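Local coordinates for anthranilate synthase component I (Streptococcus pneumoniae serotype 4, PDB 5KCK), which belongs to the family of anthranilate synthase large components and is an alpha/beta protein built round large antiparallel sheets with helices packed against them, at residues G92-G98 against D120-Y126; A354-L358 against L397-M403; S215-S219 against T440-K445; D114-T118 against I413-Q417. All coordinates share one frame; numbering follows the deposited sequence.

Interaction 1 (G92-G98 against D120-Y126); sequences GAIGFVG and DMHFFVY
The Phe123 ring reaches across to the neighbouring strand and lies against the backbone of Gly95, CD1 coming to 3.3 Å from Gly95 N. With CG anti to its own carbonyl carbon (chi1 -76°), the ring spans the strand pair, and Phe96 N stands above one face, offset toward the rim. Val97 CG2 meets the ring edge, 3.8 Å from Phe123 CE2, and Ala93 CB approaches Phe123 CD1 obliquely at 3.7 Å. The ring thus fills the place where Gly95, its non-hydrogen-bonded partner, has no side chain. Strands 92-97 and 121-126 are antiparallel neighbours in the large sheet, and helix 70-78 covers the face that bears Ala93, Val125 and Met121. Backbone hydrogen bonds run in pairs at Gly92-Tyr126, Ile94-Phe124 and Phe96-His122; beside a classic beta bulge at Asp120 and Met121, facing Phe54, Gly98 N is hydrogen-bonded to Asp120 O at 2.7 Å. On the other face of the sheet, the Phe96 ring has His122 N over its centre, and Phe96 CE1 is 3.7 Å from His122 CB. Tyr250 and Glu51 hold the two imidazole nitrogens. Further along, Tyr126 crosses Ile94 at about a right angle, with Tyr126 CE2 4.1 Å from Ile94 CB. Gly92 O lies near the plane of the phenol ring, whose OH is hydrogen-bonded to His25 O of the second subunit.

Interaction 2 (A354-L358 against L397-M403); sequences AMDAL and LSATGDM
Met403, a selenomethionine like Met355, lays its side chain across Ala354, with SE 3.8 Å from Ala354 CB. It belongs to a beta hairpin whose strands 393-398 and 403-407 are joined by a type I turn from Ser398 to Gly401; Gly401, with positive phi, and Asp402 sit opposite Ser398 as a G1 bulge. Within the loop Thr400 OG1 accepts from Asp402 N, an ST turn. Helix 354-361 packs its first turn on this hairpin. The Met403 chain runs straight out from the strand, CG anti to the backbone N, then bends at chi3 (67°), which carries CE onto the helix backbone, 3.3 Å from Ala354 O and 4.1 Å from Ala357 CB. Met355 approaches from the helix by a doubly bent chain, turning at chi2 and chi3, and places its CE 3.7 Å from Met403 SE and 3.9 Å from Leu397 CD1. It crosses Leu397 at about a right angle. Leu397 CD1 also reaches Ala354 CB at 4.0 Å, while both leucine methyls lie near Met355 CE. Leu71 of helix 70-78 borders Met355 and Leu358, while Val263 of strand 259-264 touches Ala354 and Ala357, making this an apolar junction between the two helices and the sheet. At the polar margin a buried backbone pair is bridged by one water, which accepts from Ala354 N at 2.9 Å and donates to Gly401 O at 2.7 Å.

Interaction 3 (S215-S219 against T440-K445); sequences SQRFS and TINKAK
Strand 215-219 crosses helix 440-445 with their segment axes 8.7 Å apart at closest approach and their N-to-C directions 50° apart. Phe218 carries most of the contact. Its CG lies anti to the carbonyl carbon, beside the backbone N (chi1 -55°), which stands the ring up between strand and helix, with Ile441, Ala444 and Lys445 gathered round it. Ile441 crosses the phenyl group at about a right angle, and its CG1 lies 3.7 Å from Phe218 CZ. On the side of CD1 and CE1 the ring meets the small Ala444, whose CB is 3.7 Å from Phe218 CE1. Here helix 433-446 lies on one face of an antiparallel sheet in which strand 211-221 pairs with strand 418-427; Val421 of the latter lies beside Phe218, and Ala423 touches Ala444. The extended Lys445 chain runs past the outer margin, touching Phe218 CD2 with its CE at 4.0 Å. Toward the N-terminal end of the helix segment, Thr440 CG2 lies near the plane of the Phe218 ring, at its edge. The same methyl packs along Gln216 from CB to OE1, 3.4 Å from Gln216 CB and 3.1 Å from Gln216 OE1. This is a tight meeting of a methyl with a buried amide oxygen that has no polar partner in the model. Phe193 of helix 190-205 touches both Gln216 and Thr440 and closes that end, while Arg217, pointing to the opposite face of its strand, hydrogen-bonds through NH2 to Gln422 OE1 and to the backbone O of Lys386.

Interaction 4 (D114-T118 against I413-Q417); sequences DTIGT and ILKNQ
Ile116 and Ile413 meet methyl to methyl, CG2 to CG2 at 4.1 Å, with the two side chains crossing at about a right angle. Thr118 CG2 joins them, also 4.1 Å from Ile413 CG2; Val389 touches both Thr118 and Ile413, and Ile252 touches Ile413. Lys415 borders this side: with CG anti to the backbone N (chi1 -168°) the chain reaches out across the loop, its CD 3.3 Å from Ile116 O. Asp114 OD1 accepts from Ile116 N, an Asx turn, and from Gly117 N, which makes it an Asx motif; both donors come from the same face of the carboxylate. The contact sets a loop between strands 92-97 and 121-126 of the large sheet against the end of strand 411-415 in another antiparallel sheet. Toward solvent the packing gives way to polar groups. Exposed Asn416 sends ND2 to Ile116 O at 3.1 Å, a nearly straight bond on a lone pair in the carbonyl plane; ND2 also bonds to Tyr420 OH. Asn416 OD1 accepts from Lys415 NZ at 3.2 Å. A glycerol, probably from the crystallisation liquor, lies about 5 Å from the Lys415 side chain and is hydrogen-bonded to Gln417 N.

Overall arrangement
From the N terminus, interaction 1 closes first, pairing neighbouring strands of the large sheet round a loop of 21 residues. That loop holds 114-118, which meets 413-417 only much later in the chain, so interactions 1 and 4 cross. Residues 215-219 open interaction 3 before interaction 4 closes, and 440-445 completes it afterwards, so these two cross as well; they touch through Arg217 against Thr115 and Ile116. Interaction 2 follows interaction 1 in series and is nested inside the loops of both 3 and 4. It adjoins interaction 1 through Ala93 beside Leu397. Interaction 1 builds part of the large sheet, 2 packs a helix on it, 3 lays a helix on another sheet, and 4 links the two.

Interaction 1 (G92-G98 against D120-Y126)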
# COMPACT_ATOMS: atom_id res chain seq x y z
N GLY A 92 19.01 10.74 15.10
CA GLY A 92 18.60 10.97 16.47
C GLY A 92 18.46 9.69 17.29
O GLY A 92 19.14 8.70 17.02
N ALA A 93 17.60 9.71 18.31
CA ALA A 93 17.46 8.62 19.27
C ALA A 93 16.22 7.80 19.00
O ALA A 93 15.16 8.34 18.66
CB ALA A 93 17.40 9.16 20.70
N ILE A 94 16.34 6.48 19.16
CA ILE A 94 15.22 5.55 19.05
C ILE A 94 15.25 4.68 20.29
O ILE A 94 16.31 4.17 20.67
CB ILE A 94 15.31 4.72 17.76
CG1 ILE A 94 15.29 5.65 16.53
CG2 ILE A 94 14.19 3.66 17.68
CD1 ILE A 94 15.50 4.94 15.23
N GLY A 95 14.09 4.52 20.94
CA GLY A 95 14.04 3.82 22.21
C GLY A 95 12.72 4.06 22.91
O GLY A 95 11.71 4.34 22.27
N PHE A 96 12.74 3.96 24.24
CA PHE A 96 11.52 4.09 25.03
C PHE A 96 11.79 4.82 26.34
O PHE A 96 12.92 4.91 26.82
CB PHE A 96 10.90 2.72 25.37
CG PHE A 96 11.69 1.92 26.35
CD1 PHE A 96 12.69 1.07 25.91
CD2 PHE A 96 11.46 2.04 27.71
CE1 PHE A 96 13.43 0.33 26.81
CE2 PHE A 96 12.20 1.30 28.61
CZ PHE A 96 13.19 0.45 28.16
N VAL A 97 10.70 5.29 26.92
CA VAL A 97 10.67 5.88 28.25
C VAL A 97 9.67 5.06 29.06
O VAL A 97 8.49 4.96 28.69
CB VAL A 97 10.27 7.36 28.20
CG1 VAL A 97 10.11 7.93 29.58
CG2 VAL A 97 11.33 8.14 27.45
N GLY A 98 10.15 4.43 30.13
CA GLY A 98 9.28 3.59 30.93
C GLY A 98 8.25 4.40 31.70
O GLY A 98 8.43 5.58 31.99
N ASP A 120 14.68 2.08 33.12
CA ASP A 120 13.57 3.02 33.06
C ASP A 120 13.58 3.84 31.77
O ASP A 120 12.53 4.33 31.35
CB ASP A 120 13.59 3.91 34.29
CG ASP A 120 13.39 3.11 35.56
OD1 ASP A 120 12.24 2.70 35.82
OD2 ASP A 120 14.38 2.84 36.28
N MSE A 121 14.74 3.96 31.13
CA MSE A 121 14.87 4.63 29.85
C MSE A 121 16.03 4.00 29.10
O MSE A 121 17.06 3.71 29.70
CB MSE A 121 15.10 6.13 30.03
CG MSE A 121 15.24 6.89 28.74
SE MSE A 121 15.68 8.78 29.02
CE MSE A 121 17.60 8.60 29.28
N HIS A 122 15.86 3.80 27.80
CA HIS A 122 16.90 3.21 26.97
C HIS A 122 16.75 3.74 25.55
O HIS A 122 15.74 3.48 24.89
CB HIS A 122 16.83 1.69 27.00
CG HIS A 122 18.13 1.01 26.74
ND1 HIS A 122 18.36 -0.31 27.06
CD2 HIS A 122 19.28 1.47 26.18
CE1 HIS A 122 19.60 -0.64 26.71
NE2 HIS A 122 20.18 0.42 26.18
N PHE A 123 17.75 4.48 25.08
CA PHE A 123 17.79 4.97 23.71
C PHE A 123 19.11 4.61 23.07
O PHE A 123 20.16 4.64 23.72
CB PHE A 123 17.59 6.50 23.64
CG PHE A 123 16.17 6.94 23.86
CD1 PHE A 123 15.27 6.95 22.80
CD2 PHE A 123 15.74 7.35 25.12
CE1 PHE A 123 13.96 7.36 23.00
CE2 PHE A 123 14.43 7.76 25.32
CZ PHE A 123 13.54 7.76 24.26
N PHE A 124 19.06 4.28 21.79
CA PHE A 124 20.25 4.27 20.96
C PHE A 124 20.24 5.52 20.07
O PHE A 124 19.18 5.97 19.62
CB PHE A 124 20.32 3.01 20.09
CG PHE A 124 20.60 1.74 20.85
CD1 PHE A 124 21.81 1.54 21.49
CD2 PHE A 124 19.68 0.71 20.85
CE1 PHE A 124 22.09 0.36 22.17
CE2 PHE A 124 19.94 -0.48 21.51
CZ PHE A 124 21.15 -0.66 22.18
N VAL A 125 21.43 6.06 19.80
CA VAL A 125 21.57 7.31 19.06
C VAL A 125 22.26 7.02 17.73
O VAL A 125 23.40 6.53 17.72
CB VAL A 125 22.36 8.35 19.88
CG1 VAL A 125 22.41 9.67 19.14
CG2 VAL A 125 21.73 8.51 21.26
N TYR A 126 21.59 7.33 16.63
CA TYR A 126 21.98 6.85 15.30
C TYR A 126 22.27 7.99 14.33
O TYR A 126 21.51 8.97 14.25
CB TYR A 126 20.89 5.99 14.66
CG TYR A 126 20.52 4.73 15.41
CD1 TYR A 126 21.19 3.53 15.17
CD2 TYR A 126 19.49 4.74 16.34
CE1 TYR A 126 20.83 2.37 15.85
CE2 TYR A 126 19.14 3.60 17.02
CZ TYR A 126 19.81 2.42 16.77
OH TYR A 126 19.44 1.28 17.46

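Interaction 2 (A354-L358 against L397-M403)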
# COMPACT_ATOMS: atom_id res chain seq x y z
N ALA A 354 10.79 19.29 23.09
CA ALA A 354 10.00 18.06 23.08
C ALA A 354 10.01 17.36 24.43
O ALA A 354 9.06 16.64 24.76
CB ALA A 354 10.52 17.10 22.00
N MSE A 355 11.06 17.54 25.24
CA MSE A 355 11.09 16.93 26.58
C MSE A 355 9.95 17.43 27.45
O MSE A 355 9.36 16.67 28.21
CB MSE A 355 12.43 17.19 27.27
CG MSE A 355 13.62 16.70 26.46
SE MSE A 355 13.66 14.75 26.24
CE MSE A 355 12.50 14.52 24.66
N ASP A 356 9.66 18.73 27.35
CA ASP A 356 8.53 19.29 28.07
C ASP A 356 7.21 18.72 27.56
O ASP A 356 6.29 18.49 28.35
CB ASP A 356 8.56 20.81 27.98
CG ASP A 356 9.89 21.38 28.47
OD1 ASP A 356 10.13 21.30 29.70
OD2 ASP A 356 10.69 21.88 27.64
N ALA A 357 7.12 18.44 26.26
CA ALA A 357 5.93 17.77 25.73
C ALA A 357 5.81 16.37 26.31
O ALA A 357 4.70 15.92 26.63
CB ALA A 357 5.99 17.71 24.20
N LEU A 358 6.94 15.67 26.44
CA LEU A 358 6.92 14.33 27.00
C LEU A 358 6.52 14.37 28.47
O LEU A 358 5.66 13.60 28.91
CB LEU A 358 8.30 13.68 26.83
CG LEU A 358 8.54 12.39 27.61
CD1 LEU A 358 7.51 11.38 27.21
CD2 LEU A 358 9.93 11.87 27.32
N LEU A 397 13.27 10.44 19.03
CA LEU A 397 13.56 11.87 19.17
C LEU A 397 14.55 12.24 18.07
O LEU A 397 15.70 11.78 18.09
CB LEU A 397 14.11 12.20 20.55
CG LEU A 397 14.61 13.63 20.76
CD1 LEU A 397 13.44 14.62 20.83
CD2 LEU A 397 15.48 13.70 22.01
N SER A 398 14.12 13.04 17.12
CA SER A 398 14.96 13.39 15.99
C SER A 398 15.95 14.49 16.37
O SER A 398 15.69 15.34 17.22
CB SER A 398 14.11 13.85 14.81
OG SER A 398 14.94 14.24 13.74
N ALA A 399 17.11 14.46 15.70
CA ALA A 399 18.12 15.49 15.87
C ALA A 399 17.58 16.89 15.57
O ALA A 399 18.12 17.88 16.08
CB ALA A 399 19.33 15.19 14.98
N THR A 400 16.54 16.99 14.74
CA THR A 400 15.88 18.27 14.53
C THR A 400 15.17 18.78 15.77
O THR A 400 14.74 19.94 15.78
CB THR A 400 14.85 18.16 13.40
OG1 THR A 400 13.78 17.29 13.82
CG2 THR A 400 15.50 17.61 12.14
N GLY A 401 15.01 17.96 16.80
CA GLY A 401 14.14 18.28 17.92
C GLY A 401 12.70 17.86 17.74
O GLY A 401 11.91 17.99 18.68
N ASP A 402 12.32 17.38 16.55
CA ASP A 402 11.03 16.74 16.37
C ASP A 402 10.98 15.43 17.15
O ASP A 402 12.01 14.83 17.48
CB ASP A 402 10.75 16.46 14.90
CG ASP A 402 10.41 17.71 14.11
OD1 ASP A 402 10.22 18.77 14.74
OD2 ASP A 402 10.34 17.62 12.87
N MSE A 403 9.77 14.97 17.43
CA MSE A 403 9.58 13.79 18.25
C MSE A 403 8.26 13.12 17.93
O MSE A 403 7.29 13.80 17.61
CB MSE A 403 9.61 14.16 19.73
CG MSE A 403 9.57 12.97 20.65
SE MSE A 403 9.63 13.48 22.53
CE MSE A 403 7.89 14.40 22.65
O HOH W 1 11.96 19.97 20.49

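Interaction 3 (S215-S219 against T440-K445)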
# COMPACT_ATOMS: atom_id res chain seq x y z
N SER A 215 -3.98 -3.09 35.64
CA SER A 215 -3.48 -3.96 34.59
C SER A 215 -3.08 -5.33 35.14
O SER A 215 -2.81 -5.49 36.34
CB SER A 215 -2.29 -3.33 33.86
OG SER A 215 -1.15 -3.24 34.70
N GLN A 216 -3.06 -6.31 34.25
CA GLN A 216 -2.54 -7.65 34.51
C GLN A 216 -1.40 -7.94 33.57
O GLN A 216 -1.44 -7.56 32.40
CB GLN A 216 -3.58 -8.74 34.29
CG GLN A 216 -4.58 -8.97 35.36
CD GLN A 216 -5.33 -10.26 35.09
OE1 GLN A 216 -6.50 -10.24 34.68
NE2 GLN A 216 -4.66 -11.38 35.28
N ARG A 217 -0.40 -8.66 34.07
CA ARG A 217 0.71 -9.12 33.26
C ARG A 217 0.59 -10.62 33.03
O ARG A 217 0.01 -11.34 33.84
CB ARG A 217 2.03 -8.77 33.94
CG ARG A 217 3.28 -9.29 33.26
CD ARG A 217 4.50 -8.73 33.94
NE ARG A 217 4.55 -7.28 33.79
CZ ARG A 217 5.33 -6.48 34.51
NH1 ARG A 217 6.12 -6.98 35.45
NH2 ARG A 217 5.32 -5.17 34.29
N PHE A 218 1.09 -11.07 31.88
CA PHE A 218 1.14 -12.48 31.52
C PHE A 218 2.50 -12.76 30.91
O PHE A 218 3.11 -11.87 30.31
CB PHE A 218 0.03 -12.87 30.53
CG PHE A 218 -1.35 -12.53 31.00
CD1 PHE A 218 -1.86 -11.24 30.83
CD2 PHE A 218 -2.15 -13.49 31.60
CE1 PHE A 218 -3.13 -10.92 31.27
CE2 PHE A 218 -3.43 -13.17 32.04
CZ PHE A 218 -3.92 -11.88 31.88
N SER A 219 2.99 -13.99 31.06
CA SER A 219 4.27 -14.30 30.44
C SER A 219 4.36 -15.78 30.09
O SER A 219 3.65 -16.62 30.65
CB SER A 219 5.45 -13.87 31.33
OG SER A 219 5.56 -14.66 32.50
N THR A 440 -9.28 -7.56 30.39
CA THR A 440 -7.84 -7.43 30.52
C THR A 440 -7.10 -8.59 29.86
O THR A 440 -6.11 -8.39 29.15
CB THR A 440 -7.50 -7.30 32.00
OG1 THR A 440 -7.27 -5.92 32.32
CG2 THR A 440 -6.30 -8.12 32.36
N ILE A 441 -7.58 -9.82 30.05
CA ILE A 441 -6.86 -10.96 29.50
C ILE A 441 -7.06 -11.03 27.99
O ILE A 441 -6.16 -11.43 27.25
CB ILE A 441 -7.26 -12.27 30.21
CG1 ILE A 441 -6.43 -13.44 29.69
CG2 ILE A 441 -8.75 -12.56 30.05
CD1 ILE A 441 -6.49 -14.67 30.57
N ASN A 442 -8.23 -10.61 27.50
CA ASN A 442 -8.46 -10.59 26.06
C ASN A 442 -7.56 -9.57 25.38
O ASN A 442 -6.91 -9.87 24.38
CB ASN A 442 -9.93 -10.28 25.76
CG ASN A 442 -10.86 -11.32 26.34
OD1 ASN A 442 -10.51 -12.50 26.47
ND2 ASN A 442 -12.06 -10.90 26.70
N LYS A 443 -7.50 -8.35 25.93
CA LYS A 443 -6.65 -7.32 25.35
C LYS A 443 -5.18 -7.75 25.37
O LYS A 443 -4.50 -7.69 24.35
CB LYS A 443 -6.83 -6.01 26.10
CG LYS A 443 -7.95 -5.15 25.59
CD LYS A 443 -7.66 -3.69 25.87
CE LYS A 443 -7.79 -3.38 27.35
NZ LYS A 443 -7.47 -1.95 27.65
N ALA A 444 -4.69 -8.19 26.54
CA ALA A 444 -3.28 -8.55 26.67
C ALA A 444 -2.88 -9.64 25.68
O ALA A 444 -1.74 -9.64 25.18
CB ALA A 444 -2.99 -9.01 28.10
N LYS A 445 -3.78 -10.56 25.36
CA LYS A 445 -3.45 -11.72 24.55
C LYS A 445 -3.89 -11.59 23.10
O LYS A 445 -3.69 -12.54 22.33
CB LYS A 445 -4.08 -12.97 25.16
CG LYS A 445 -3.37 -13.48 26.41
CD LYS A 445 -4.07 -14.71 26.95
CE LYS A 445 -3.40 -15.23 28.21
NZ LYS A 445 -4.04 -16.49 28.67

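Interaction 4 (D114-T118 against I413-Q417)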
# COMPACT_ATOMS: atom_id res chain seq x y z
N ASP A 114 10.33 -5.19 40.65
CA ASP A 114 10.51 -5.34 39.21
C ASP A 114 10.79 -6.81 38.91
O ASP A 114 11.86 -7.32 39.25
CB ASP A 114 11.65 -4.45 38.72
CG ASP A 114 11.77 -4.43 37.21
OD1 ASP A 114 11.11 -5.24 36.53
OD2 ASP A 114 12.55 -3.59 36.71
N THR A 115 9.85 -7.48 38.26
CA THR A 115 10.04 -8.87 37.86
C THR A 115 10.59 -9.02 36.45
O THR A 115 10.86 -10.15 36.03
CB THR A 115 8.72 -9.65 37.98
OG1 THR A 115 7.71 -8.99 37.20
CG2 THR A 115 8.27 -9.74 39.43
N ILE A 116 10.78 -7.93 35.71
CA ILE A 116 11.30 -7.99 34.35
C ILE A 116 12.72 -7.43 34.27
O ILE A 116 13.61 -8.05 33.69
CB ILE A 116 10.37 -7.25 33.36
CG1 ILE A 116 8.98 -7.90 33.32
CG2 ILE A 116 10.97 -7.23 31.98
CD1 ILE A 116 8.04 -7.24 32.31
N GLY A 117 12.95 -6.24 34.82
CA GLY A 117 14.29 -5.69 34.89
C GLY A 117 14.72 -4.83 33.73
O GLY A 117 15.92 -4.70 33.50
N THR A 118 13.79 -4.25 32.98
CA THR A 118 14.19 -3.30 31.96
C THR A 118 14.64 -2.00 32.62
O THR A 118 14.17 -1.65 33.71
CB THR A 118 13.04 -3.00 30.99
OG1 THR A 118 11.84 -2.80 31.73
CG2 THR A 118 12.85 -4.15 30.01
N ILE A 413 7.45 -7.65 25.72
CA ILE A 413 8.84 -7.59 26.16
C ILE A 413 9.39 -9.01 26.15
O ILE A 413 8.82 -9.91 26.79
CB ILE A 413 8.97 -6.99 27.57
CG1 ILE A 413 8.13 -5.71 27.71
CG2 ILE A 413 10.44 -6.74 27.90
CD1 ILE A 413 8.41 -4.69 26.66
N LEU A 414 10.51 -9.20 25.47
CA LEU A 414 11.24 -10.47 25.47
C LEU A 414 12.51 -10.31 26.29
O LEU A 414 13.42 -9.58 25.90
CB LEU A 414 11.57 -10.92 24.05
CG LEU A 414 10.54 -11.89 23.47
CD1 LEU A 414 9.20 -11.22 23.33
CD2 LEU A 414 11.01 -12.40 22.14
N LYS A 415 12.55 -10.98 27.44
CA LYS A 415 13.68 -10.87 28.35
C LYS A 415 13.63 -12.05 29.31
O LYS A 415 12.55 -12.57 29.60
CB LYS A 415 13.64 -9.54 29.11
CG LYS A 415 14.92 -9.18 29.87
CD LYS A 415 14.77 -7.83 30.56
CE LYS A 415 16.08 -7.40 31.21
NZ LYS A 415 16.68 -8.48 32.05
N ASN A 416 14.80 -12.45 29.80
CA ASN A 416 14.91 -13.55 30.77
C ASN A 416 14.36 -14.85 30.19
O ASN A 416 13.84 -15.70 30.92
CB ASN A 416 14.20 -13.21 32.08
CG ASN A 416 14.53 -11.81 32.58
OD1 ASN A 416 15.69 -11.42 32.64
ND2 ASN A 416 13.49 -11.04 32.92
N GLN A 417 14.45 -15.00 28.87
CA GLN A 417 13.93 -16.16 28.14
C GLN A 417 12.42 -16.29 28.27
O GLN A 417 11.87 -17.38 28.09
CB GLN A 417 14.63 -17.44 28.59
CG GLN A 417 16.15 -17.34 28.63
CD GLN A 417 16.80 -17.65 27.30
OE1 GLN A 417 17.41 -16.78 26.67
NE2 GLN A 417 16.68 -18.90 26.86